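Local coordinates for protein catalase (Bacillus pumilus, PDB 4QOL) that catalyses the breakdown of hydrogen peroxide to water and oxygen at a buried heme, and also shows peroxidase-like reactivity toward phenolic substrates, at residues Ala79-Glu84 and Val116-Glu121; Tyr125-Asn130 and Val214-Arg219; Thr201-Trp204 and Glu210-Tyr213. One frame throughout, in Å; residues are numbered along the deposited sequence.

Contact 1: Ala79-Glu84 and Val116-Glu121; sequences AAFLSE and VKFYTE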
loop_
_atom_site.group_PDB
_atom_site.type_symbol
_atom_site.label_atom_id
_atom_site.label_comp_id
_atom_site.label_asym_id
_atom_site.label_seq_id
_atom_site.Cartn_x
_atom_site.Cartn_y
_atom_site.Cartn_z
ATOM N N ALA A 79 -19.294 -32.968 -5.257
ATOM C CA ALA A 79 -18.978 -31.721 -5.966
ATOM C C ALA A 79 -19.986 -31.491 -7.086
ATOM O O ALA A 79 -20.155 -32.311 -8.007
ATOM C CB ALA A 79 -17.567 -31.770 -6.498
ATOM N N ALA A 80 -20.630 -30.331 -7.032
ATOM C CA ALA A 80 -21.685 -30.020 -7.984
ATOM C C ALA A 80 -21.187 -30.032 -9.434
ATOM O O ALA A 80 -21.872 -30.585 -10.320
ATOM C CB ALA A 80 -22.326 -28.676 -7.642
ATOM N N PHE A 81 -20.013 -29.435 -9.700
ATOM C CA PHE A 81 -19.545 -29.356 -11.077
ATOM C C PHE A 81 -19.209 -30.716 -11.693
ATOM O O PHE A 81 -19.073 -30.816 -12.923
ATOM C CB PHE A 81 -18.367 -28.335 -11.267
ATOM C CG PHE A 81 -16.997 -28.884 -10.928
ATOM C CD1 PHE A 81 -16.572 -28.994 -9.612
ATOM C CD2 PHE A 81 -16.123 -29.253 -11.937
ATOM C CE1 PHE A 81 -15.315 -29.458 -9.318
ATOM C CE2 PHE A 81 -14.834 -29.673 -11.654
ATOM C CZ PHE A 81 -14.451 -29.813 -10.331
ATOM N N LEU A 82 -19.088 -31.757 -10.872
ATOM C CA LEU A 82 -18.788 -33.127 -11.385
ATOM C C LEU A 82 -19.980 -34.068 -11.387
ATOM O O LEU A 82 -19.824 -35.283 -11.557
ATOM C CB LEU A 82 -17.632 -33.739 -10.587
ATOM C CG LEU A 82 -16.290 -32.958 -10.626
ATOM C CD1 LEU A 82 -15.235 -33.604 -9.733
ATOM C CD2 LEU A 82 -15.797 -32.913 -12.062
ATOM N N SER A 83 -21.170 -33.534 -11.223
ATOM C CA SER A 83 -22.326 -34.381 -10.762
ATOM C C SER A 83 -23.006 -35.126 -11.882
ATOM O O SER A 83 -23.810 -36.060 -11.637
ATOM C CB SER A 83 -23.376 -33.571 -10.033
ATOM O OG SER A 83 -23.942 -32.536 -10.855
ATOM N N GLU A 84 -22.795 -34.693 -13.099
ATOM C CA GLU A 84 -23.456 -35.399 -14.162
ATOM C C GLU A 84 -22.775 -35.260 -15.490
ATOM O O GLU A 84 -22.142 -34.217 -15.825
ATOM C CB GLU A 84 -24.933 -35.038 -14.249
ATOM C CG GLU A 84 -25.381 -33.601 -14.190
ATOM C CD GLU A 84 -26.869 -33.426 -14.702
ATOM O OE1 GLU A 84 -27.644 -34.455 -14.758
ATOM O OE2 GLU A 84 -27.321 -32.277 -15.053
ATOM N N VAL A 116 -6.019 -23.870 -12.510
ATOM C CA VAL A 116 -7.329 -23.858 -13.076
ATOM C C VAL A 116 -8.387 -23.396 -12.072
ATOM O O VAL A 116 -8.499 -23.950 -10.969
ATOM C CB VAL A 116 -7.707 -25.286 -13.561
ATOM C CG1 VAL A 116 -9.091 -25.278 -14.237
ATOM C CG2 VAL A 116 -6.628 -25.829 -14.510
ATOM N N LYS A 117 -9.134 -22.380 -12.472
ATOM C CA LYS A 117 -10.231 -21.836 -11.661
ATOM C C LYS A 117 -11.539 -22.273 -12.359
ATOM O O LYS A 117 -11.754 -21.900 -13.509
ATOM C CB LYS A 117 -10.123 -20.307 -11.622
ATOM C CG LYS A 117 -11.249 -19.547 -10.926
ATOM C CD LYS A 117 -11.057 -18.025 -10.899
ATOM C CE LYS A 117 -9.805 -17.588 -10.180
ATOM N NZ LYS A 117 -9.652 -18.058 -8.762
ATOM N N PHE A 118 -12.304 -23.120 -11.678
ATOM C CA PHE A 118 -13.612 -23.568 -12.119
ATOM C C PHE A 118 -14.699 -22.672 -11.467
ATOM O O PHE A 118 -14.820 -22.602 -10.231
ATOM C CB PHE A 118 -13.848 -24.992 -11.658
ATOM C CG PHE A 118 -12.878 -26.026 -12.164
ATOM C CD1 PHE A 118 -11.730 -26.317 -11.517
ATOM C CD2 PHE A 118 -13.231 -26.823 -13.261
ATOM C CE1 PHE A 118 -10.906 -27.343 -11.903
ATOM C CE2 PHE A 118 -12.349 -27.805 -13.716
ATOM C CZ PHE A 118 -11.196 -28.086 -13.034
ATOM N N TYR A 119 -15.520 -22.027 -12.299
ATOM C CA TYR A 119 -16.570 -21.129 -11.834
ATOM C C TYR A 119 -17.872 -21.896 -11.549
ATOM O O TYR A 119 -18.823 -21.868 -12.331
ATOM C CB TYR A 119 -16.771 -20.006 -12.813
ATOM C CG TYR A 119 -15.584 -19.097 -13.044
ATOM C CD1 TYR A 119 -15.330 -17.994 -12.196
ATOM C CD2 TYR A 119 -14.795 -19.267 -14.147
ATOM C CE1 TYR A 119 -14.249 -17.142 -12.436
ATOM C CE2 TYR A 119 -13.744 -18.410 -14.390
ATOM C CZ TYR A 119 -13.493 -17.354 -13.542
ATOM O OH TYR A 119 -12.438 -16.468 -13.851
ATOM N N THR A 120 -17.901 -22.617 -10.430
ATOM C CA THR A 120 -18.989 -23.586 -10.208
ATOM C C THR A 120 -20.229 -22.913 -9.620
ATOM O O THR A 120 -20.156 -21.804 -9.075
ATOM C CB THR A 120 -18.603 -24.828 -9.323
ATOM O OG1 THR A 120 -18.893 -24.623 -7.942
ATOM C CG2 THR A 120 -17.089 -25.175 -9.501
ATOM N N GLU A 121 -21.335 -23.660 -9.634
ATOM C CA GLU A 121 -22.580 -23.161 -9.055
ATOM C C GLU A 121 -22.564 -23.121 -7.516
ATOM O O GLU A 121 -23.395 -22.444 -6.933
ATOM C CB GLU A 121 -23.749 -23.939 -9.638
ATOM C CG GLU A 121 -23.948 -25.314 -9.077
ATOM C CD GLU A 121 -24.709 -26.209 -10.025
ATOM O OE1 GLU A 121 -24.088 -26.772 -10.911
ATOM O OE2 GLU A 121 -25.933 -26.383 -9.796
HETATM O O HOH W 1 -18.953 -27.583 -7.417
#

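Contact 2: Tyr125-Asn130 and Val214-Arg219; sequences YDLVGN and VKYHWR. With HEM (protoporphyrin IX containing Fe), chain E.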
loop_
_atom_site.group_PDB
_atom_site.type_symbol
_atom_site.label_atom_id
_atom_site.label_comp_id
_atom_site.label_asym_id
_atom_site.label_seq_id
_atom_site.Cartn_x
_atom_site.Cartn_y
_atom_site.Cartn_z
ATOM N N TYR A 125 -13.932 -23.132 -7.480
ATOM C CA TYR A 125 -12.955 -24.167 -7.138
ATOM C C TYR A 125 -11.635 -23.975 -7.875
ATOM O O TYR A 125 -11.586 -24.004 -9.106
ATOM C CB TYR A 125 -13.512 -25.543 -7.512
ATOM C CG TYR A 125 -12.565 -26.688 -7.326
ATOM C CD1 TYR A 125 -11.927 -26.891 -6.140
ATOM C CD2 TYR A 125 -12.319 -27.616 -8.355
ATOM C CE1 TYR A 125 -11.060 -27.955 -5.936
ATOM C CE2 TYR A 125 -11.510 -28.706 -8.154
ATOM C CZ TYR A 125 -10.832 -28.845 -6.966
ATOM O OH TYR A 125 -9.951 -29.903 -6.770
ATOM N N ASP A 126 -10.548 -23.817 -7.132
ATOM C CA ASP A 126 -9.217 -23.633 -7.732
ATOM C C ASP A 126 -8.404 -24.892 -7.564
ATOM O O ASP A 126 -8.218 -25.368 -6.454
ATOM C CB ASP A 126 -8.410 -22.478 -7.067
ATOM C CG ASP A 126 -8.906 -21.042 -7.388
ATOM O OD1 ASP A 126 -9.568 -20.835 -8.452
ATOM O OD2 ASP A 126 -8.662 -20.171 -6.540
ATOM N N LEU A 127 -7.947 -25.467 -8.662
ATOM C CA LEU A 127 -6.997 -26.596 -8.632
ATOM C C LEU A 127 -5.669 -26.047 -9.130
ATOM O O LEU A 127 -5.474 -25.848 -10.323
ATOM C CB LEU A 127 -7.439 -27.774 -9.484
ATOM C CG LEU A 127 -6.513 -29.013 -9.537
ATOM C CD1 LEU A 127 -6.302 -29.591 -8.138
ATOM C CD2 LEU A 127 -7.126 -30.055 -10.436
ATOM N N VAL A 128 -4.818 -25.763 -8.168
ATOM C CA VAL A 128 -3.580 -25.001 -8.410
ATOM C C VAL A 128 -2.458 -26.029 -8.583
ATOM O O VAL A 128 -1.733 -26.392 -7.629
ATOM C CB VAL A 128 -3.278 -23.944 -7.295
ATOM C CG1 VAL A 128 -2.067 -23.096 -7.701
ATOM C CG2 VAL A 128 -4.516 -23.099 -6.997
ATOM N N GLY A 129 -2.293 -26.506 -9.811
ATOM C CA GLY A 129 -1.359 -27.579 -10.086
ATOM C C GLY A 129 -0.028 -27.131 -10.666
ATOM O O GLY A 129 0.215 -25.951 -10.955
ATOM N N ASN A 130 0.822 -28.108 -10.963
ATOM C CA ASN A 130 2.019 -27.955 -11.781
ATOM C C ASN A 130 2.031 -29.040 -12.835
ATOM O O ASN A 130 1.278 -30.021 -12.702
ATOM C CB ASN A 130 3.314 -28.112 -10.929
ATOM C CG ASN A 130 3.805 -26.839 -10.282
ATOM O OD1 ASN A 130 3.435 -25.711 -10.628
ATOM N ND2 ASN A 130 4.763 -27.026 -9.358
ATOM N N VAL A 214 -7.833 -38.706 -3.380
ATOM C CA VAL A 214 -7.825 -38.508 -4.796
ATOM C C VAL A 214 -6.554 -37.793 -5.236
ATOM O O VAL A 214 -6.045 -36.949 -4.516
ATOM C CB VAL A 214 -9.104 -37.763 -5.278
ATOM C CG1 VAL A 214 -9.137 -36.350 -4.744
ATOM C CG2 VAL A 214 -9.252 -37.801 -6.799
ATOM N N LYS A 215 -6.090 -38.151 -6.424
ATOM C CA LYS A 215 -5.079 -37.435 -7.178
ATOM C C LYS A 215 -5.637 -37.089 -8.548
ATOM O O LYS A 215 -6.335 -37.873 -9.203
ATOM C CB LYS A 215 -3.786 -38.281 -7.266
ATOM C CG LYS A 215 -2.959 -38.174 -6.014
ATOM C CD LYS A 215 -1.564 -38.754 -6.178
ATOM C CE LYS A 215 -0.809 -38.691 -4.878
ATOM N NZ LYS A 215 -0.296 -37.388 -4.484
ATOM N N TYR A 216 -5.311 -35.876 -8.988
ATOM C CA TYR A 216 -5.731 -35.355 -10.291
ATOM C C TYR A 216 -4.582 -35.366 -11.316
ATOM O O TYR A 216 -3.399 -35.033 -10.989
ATOM C CB TYR A 216 -6.151 -33.916 -10.139
ATOM C CG TYR A 216 -7.391 -33.638 -9.307
ATOM C CD1 TYR A 216 -8.656 -33.730 -9.850
ATOM C CD2 TYR A 216 -7.274 -33.144 -7.999
ATOM C CE1 TYR A 216 -9.785 -33.428 -9.112
ATOM C CE2 TYR A 216 -8.397 -32.788 -7.270
ATOM C CZ TYR A 216 -9.644 -32.943 -7.825
ATOM O OH TYR A 216 -10.726 -32.540 -7.112
ATOM N N HIS A 217 -4.940 -35.631 -12.567
ATOM C CA HIS A 217 -3.969 -35.652 -13.654
ATOM C C HIS A 217 -4.584 -35.045 -14.907
ATOM O O HIS A 217 -5.746 -35.378 -15.237
ATOM C CB HIS A 217 -3.592 -37.104 -13.956
ATOM C CG HIS A 217 -2.974 -37.803 -12.798
ATOM N ND1 HIS A 217 -1.622 -37.721 -12.515
ATOM C CD2 HIS A 217 -3.506 -38.612 -11.866
ATOM C CE1 HIS A 217 -1.357 -38.449 -11.443
ATOM N NE2 HIS A 217 -2.483 -39.006 -11.036
ATOM N N TRP A 218 -3.860 -34.151 -15.579
ATOM C CA TRP A 218 -4.304 -33.583 -16.839
ATOM C C TRP A 218 -3.416 -34.156 -17.978
ATOM O O TRP A 218 -2.179 -34.037 -17.929
ATOM C CB TRP A 218 -4.116 -32.062 -16.832
ATOM C CG TRP A 218 -4.961 -31.261 -15.888
ATOM C CD1 TRP A 218 -4.531 -30.595 -14.733
ATOM C CD2 TRP A 218 -6.357 -30.937 -16.028
ATOM N NE1 TRP A 218 -5.586 -29.900 -14.166
ATOM C CE2 TRP A 218 -6.702 -30.069 -14.954
ATOM C CE3 TRP A 218 -7.340 -31.232 -16.993
ATOM C CZ2 TRP A 218 -7.983 -29.519 -14.816
ATOM C CZ3 TRP A 218 -8.645 -30.717 -16.812
ATOM C CH2 TRP A 218 -8.941 -29.868 -15.732
ATOM N N ARG A 219 -4.052 -34.735 -18.987
ATOM C CA ARG A 219 -3.370 -35.288 -20.174
ATOM C C ARG A 219 -3.649 -34.452 -21.442
ATOM O O ARG A 219 -4.815 -34.308 -21.868
ATOM C CB ARG A 219 -3.821 -36.727 -20.422
ATOM C CG ARG A 219 -2.962 -37.624 -19.601
ATOM C CD ARG A 219 -3.537 -39.025 -19.391
ATOM N NE ARG A 219 -3.953 -39.724 -20.585
ATOM C CZ ARG A 219 -4.470 -40.960 -20.557
ATOM N NH1 ARG A 219 -4.600 -41.623 -19.398
ATOM N NH2 ARG A 219 -4.811 -41.558 -21.699
HETATM C CHA HEM E . 1.929 -19.307 -7.066
HETATM C CHB HEM E . 3.175 -20.250 -2.474
HETATM C CHC HEM E . 3.720 -25.047 -3.695
HETATM C CHD HEM E . 1.773 -24.042 -8.017
HETATM C C1A HEM E . 2.257 -19.154 -5.728
HETATM C C2A HEM E . 2.306 -17.910 -5.020
HETATM C C3A HEM E . 2.652 -18.179 -3.732
HETATM C C4A HEM E . 2.812 -19.574 -3.639
HETATM C CMA HEM E . 2.777 -17.299 -2.523
HETATM C CAA HEM E . 1.973 -16.583 -5.623
HETATM C CBA HEM E . 0.446 -16.592 -5.843
HETATM C CGA HEM E . -0.066 -15.267 -6.267
HETATM O O1A HEM E . -1.228 -15.206 -6.718
HETATM O O2A HEM E . 0.597 -14.221 -6.081
HETATM C C1B HEM E . 3.442 -21.648 -2.470
HETATM C C2B HEM E . 3.875 -22.331 -1.290
HETATM C C3B HEM E . 4.051 -23.653 -1.608
HETATM C C4B HEM E . 3.660 -23.812 -3.017
HETATM C CMB HEM E . 4.085 -21.674 0.051
HETATM C CAB HEM E . 4.450 -24.774 -0.755
HETATM C CBB HEM E . 4.415 -24.626 0.572
HETATM C C1C HEM E . 3.223 -25.185 -4.991
HETATM C C2C HEM E . 2.883 -26.395 -5.552
HETATM C C3C HEM E . 2.361 -26.112 -6.776
HETATM C C4C HEM E . 2.300 -24.709 -6.944
HETATM C CMC HEM E . 3.171 -27.740 -4.921
HETATM C CAC HEM E . 1.774 -27.056 -7.666
HETATM C CBC HEM E . 1.269 -28.158 -7.138
HETATM C C1D HEM E . 1.679 -22.642 -8.059
HETATM C C2D HEM E . 1.192 -21.950 -9.252
HETATM C C3D HEM E . 1.254 -20.634 -9.026
HETATM C C4D HEM E . 1.773 -20.525 -7.667
HETATM C CMD HEM E . 0.746 -22.673 -10.489
HETATM C CAD HEM E . 0.846 -19.511 -9.947
HETATM C CBD HEM E . -0.689 -19.384 -9.816
HETATM C CGD HEM E . -1.048 -18.284 -10.772
HETATM O O1D HEM E . -1.173 -18.592 -11.952
HETATM O O2D HEM E . -1.218 -17.096 -10.387
HETATM N NA HEM E . 2.547 -20.201 -4.849
HETATM N NB HEM E . 3.337 -22.578 -3.438
HETATM N NC HEM E . 2.800 -24.157 -5.805
HETATM N ND HEM E . 2.018 -21.763 -7.122
HETATM FE FE HEM E . 2.652 -22.160 -5.355
HETATM O O HOH W 2 -4.646 -27.944 -12.175
#

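Contact 3: Thr201-Trp204 and Glu210-Tyr213; sequences TFRW and ETKY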
loop_
_atom_site.group_PDB
_atom_site.type_symbol
_atom_site.label_atom_id
_atom_site.label_comp_id
_atom_site.label_asym_id
_atom_site.label_seq_id
_atom_site.Cartn_x
_atom_site.Cartn_y
_atom_site.Cartn_z
ATOM N N THR A 201 -2.427 -35.232 -2.835
ATOM C CA THR A 201 -3.648 -35.984 -2.447
ATOM C C THR A 201 -4.632 -34.997 -1.845
ATOM O O THR A 201 -4.278 -34.164 -1.008
ATOM C CB THR A 201 -3.280 -37.025 -1.441
ATOM O OG1 THR A 201 -2.276 -37.910 -2.014
ATOM C CG2 THR A 201 -4.504 -37.815 -1.008
ATOM N N PHE A 202 -5.881 -35.066 -2.322
ATOM C CA PHE A 202 -6.982 -34.399 -1.704
ATOM C C PHE A 202 -7.984 -35.449 -1.178
ATOM O O PHE A 202 -7.805 -36.637 -1.369
ATOM C CB PHE A 202 -7.680 -33.502 -2.748
ATOM C CG PHE A 202 -6.824 -32.368 -3.196
ATOM C CD1 PHE A 202 -6.787 -31.170 -2.434
ATOM C CD2 PHE A 202 -5.985 -32.493 -4.277
ATOM C CE1 PHE A 202 -5.885 -30.130 -2.812
ATOM C CE2 PHE A 202 -5.126 -31.460 -4.658
ATOM C CZ PHE A 202 -5.064 -30.314 -3.931
ATOM N N ARG A 203 -9.004 -34.957 -0.563
ATOM C CA ARG A 203 -10.103 -35.809 -0.073
ATOM C C ARG A 203 -11.352 -35.538 -0.893
ATOM O O ARG A 203 -11.763 -34.354 -1.006
ATOM C CB ARG A 203 -10.362 -35.511 1.397
ATOM C CG ARG A 203 -9.311 -36.041 2.354
ATOM C CD ARG A 203 -9.790 -35.777 3.812
ATOM N NE ARG A 203 -8.885 -36.455 4.707
ATOM C CZ ARG A 203 -9.215 -37.368 5.620
ATOM N NH1 ARG A 203 -10.472 -37.671 5.916
ATOM N NH2 ARG A 203 -8.241 -37.922 6.290
ATOM N N TRP A 204 -12.010 -36.603 -1.365
ATOM C CA TRP A 204 -13.306 -36.493 -2.006
ATOM C C TRP A 204 -14.317 -37.070 -1.052
ATOM O O TRP A 204 -14.102 -38.145 -0.503
ATOM C CB TRP A 204 -13.298 -37.230 -3.331
ATOM C CG TRP A 204 -12.955 -36.415 -4.486
ATOM C CD1 TRP A 204 -12.405 -35.103 -4.519
ATOM C CD2 TRP A 204 -13.097 -36.802 -5.840
ATOM N NE1 TRP A 204 -12.244 -34.704 -5.818
ATOM C CE2 TRP A 204 -12.625 -35.723 -6.653
ATOM C CE3 TRP A 204 -13.575 -37.915 -6.464
ATOM C CZ2 TRP A 204 -12.707 -35.746 -8.012
ATOM C CZ3 TRP A 204 -13.525 -37.977 -7.862
ATOM C CH2 TRP A 204 -13.111 -36.887 -8.604
ATOM N N GLU A 210 -18.888 -40.433 2.890
ATOM C CA GLU A 210 -17.791 -41.362 2.676
ATOM C C GLU A 210 -16.661 -40.640 1.973
ATOM O O GLU A 210 -16.922 -39.884 1.034
ATOM C CB GLU A 210 -18.215 -42.591 1.857
ATOM C CG GLU A 210 -19.314 -43.398 2.544
ATOM C CD GLU A 210 -20.177 -44.268 1.629
ATOM O OE1 GLU A 210 -20.171 -44.183 0.357
ATOM O OE2 GLU A 210 -20.902 -45.102 2.252
ATOM N N THR A 211 -15.453 -40.886 2.446
ATOM C CA THR A 211 -14.232 -40.186 1.951
ATOM C C THR A 211 -13.284 -41.130 1.220
ATOM O O THR A 211 -13.061 -42.274 1.662
ATOM C CB THR A 211 -13.456 -39.548 3.121
ATOM O OG1 THR A 211 -14.294 -38.632 3.816
ATOM C CG2 THR A 211 -12.185 -38.787 2.586
ATOM N N LYS A 212 -12.739 -40.658 0.082
ATOM C CA LYS A 212 -11.646 -41.331 -0.612
ATOM C C LYS A 212 -10.552 -40.284 -0.811
ATOM O O LYS A 212 -10.822 -39.084 -0.908
ATOM C CB LYS A 212 -12.035 -41.808 -2.005
ATOM C CG LYS A 212 -13.222 -42.725 -2.046
ATOM C CD LYS A 212 -12.788 -44.117 -2.330
ATOM C CE LYS A 212 -14.014 -45.002 -2.418
ATOM N NZ LYS A 212 -13.644 -46.328 -1.885
ATOM N N TYR A 213 -9.324 -40.751 -0.795
ATOM C CA TYR A 213 -8.210 -39.947 -1.291
ATOM C C TYR A 213 -8.218 -39.904 -2.822
ATOM O O TYR A 213 -8.529 -40.866 -3.490
ATOM C CB TYR A 213 -6.883 -40.509 -0.850
ATOM C CG TYR A 213 -6.493 -40.372 0.614
ATOM C CD1 TYR A 213 -6.665 -39.182 1.330
ATOM C CD2 TYR A 213 -5.918 -41.439 1.270
ATOM C CE1 TYR A 213 -6.269 -39.078 2.642
ATOM C CE2 TYR A 213 -5.471 -41.320 2.563
ATOM C CZ TYR A 213 -5.653 -40.143 3.235
ATOM O OH TYR A 213 -5.188 -40.022 4.502
HETATM O O HOH W 3 -12.969 -36.481 5.139
#

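Contact 1: Ala79-Glu84 and Val116-Glu121
Phe81 reaches from its loop to Thr120 and Phe118, and its side chain illustrates how a single aromatic residue can fasten a loop to a sheet. At the root, Phe81 CB lies 3.8 Å from Thr120 CG2, and CG and CD1 stay within van der Waals range of the same methyl group, which approaches the ring obliquely. On the other flank CD2 and then CE2 turn to Phe118: Phe81 CE2 stands 3.6 Å from Phe118 CD2, over one face of that ring and toward its rim. Val116 CG1 covers the opposite face, so the Phe118 ring is gripped from both sides. The two aromatic planes are inclined by 37°. At the tip, CZ arrives at Tyr125. With CG between its own backbone N and carbonyl carbon (chi1 83°), the ring also lies against Leu82, whose CG is over its centre.

A water adds a polar tie, accepting from Phe81 N at 3.1 Å and donating to Thr120 OG1 at 3.0 Å; Gly123 O is a further partner of that hydroxyl. Nearby, Ala80 CB rests on Glu121 CG, while the Glu121 carboxylate pairs with Lys87.

The loop holding Phe81 links strands 60-69 and 88-96. It packs on strand 113-120, itself flanked by 88-96 and 123-130 in the antiparallel sheet of the catalase fold, and Phe81 touches Thr89 of the former strand.

Contact 2: Tyr125-Asn130 and Val214-Arg219
Tyr125 opens the segment by sending its hydroxyl to that of Tyr216, the side chains arriving from opposite directions. Tyr125 OH and Tyr216 OH are 2.8 Å apart in a weak hydrogen bond, not settled because its proton has another acceptor within reach. The firmer partner of Tyr216 OH is Trp204 NE1, to which it is hydrogen-bonded.

Two positions on, Leu127 carries most of the apolar contact. Its CG is anti to the backbone N (chi1 180°), which extends the branched end across to the facing strand, and both methyls are used. Leu127 CD1 is 3.7 Å from Tyr216 CD2, and Leu127 CD2 lies over the same face, toward the rim, 4.0 Å from the centroid and 20° off the normal, a CH-pi contact. The same CD2 also reaches Trp218 NE1. That N-H is spent on a water lying in the indole plane, with Trp218 NE1 2.9 Å from the water oxygen; the water in turn donates to Leu127 O.

Val128 turns the other way and lays CG1 on the heme, 3.8 Å from HEM C2D. Gly129 O touches a heme methyl, with HEM CMD at 3.4 Å, and Asn130 also borders the heme.

The strand axes pass 9.1 Å apart at 64°, too far for direct strand pairing, so side chains and one water bridge the interior of the catalase beta-barrel. A phenylalanine in place of Tyr216 would probably leave the Trp204 indole N-H without its acceptor and take away the weaker partner of the Tyr125 hydroxyl. Chemically, the contact shows strand alternation at work: one side supplies an apolar filling in which a buried hydroxyl pair and a bridging water take up polar groups, the other a wall of the heme pocket.

Contact 3: Thr201-Trp204 and Glu210-Tyr213
An antiparallel strand pairing joins Trp204 and Arg203 to Lys212 and Tyr213, within the beta hairpin of strands 202-205 and 211-220. Trp204 and Lys212 form a hydrogen-bonded pair: Trp204 N donates to Lys212 O at 2.8 Å, almost straight at 173°, and Lys212 N returns a bond of 2.9 Å to Trp204 O. Arg203 and Tyr213 make the adjoining non-hydrogen-bonded pair, accompanied by a CA-H...O contact in which Tyr213 CA is 3.3 Å from Phe202 O.

On the face bearing Arg203 and Tyr213, the two side chains run alongside each other with guanidinium and phenol planes 89° apart. Arg203 passes over the methyl of Thr211, and its NH1 donates to a water in the guanidinium plane that is also hydrogen-bonded to Thr211 OG1; NH2 forms a salt bridge with Glu329. Thr201 places CG2 anti to its backbone N, against Tyr213, with Thr201 CG2 3.5 Å from Tyr213 CD1, while its hydroxyl bonds to Pro278 O. Trp204 leaves from the opposite face.

Two neighbouring antiparallel strands joined by a short connection make a beta hairpin, here one built into the large antiparallel sheet of the catalase fold.

All three contacts reach one antiparallel sheet, contact 1 by setting a loop on it, and they meet through aromatic side chains. Contacts 1 and 2, centred 13 Å apart, are joined where Phe118 N lies 2.8 Å from Tyr125 O on adjacent strands, and again where Phe118 CZ meets Trp218 CH2 at 3.9 Å. Contact 3 is nested in the loop closed by contact 2 and shares strand 211-220 with it; Val214 N, 2.9 Å from Phe202 O, probably prolongs the hairpin ladder. Trp204 touches both others, its CZ2 lying 3.7 Å from Leu82 CD1. Contact 2 borders the heme directly, whereas the side chains of Phe202 and Phe118 stay about 7 and 13 Å from a heme.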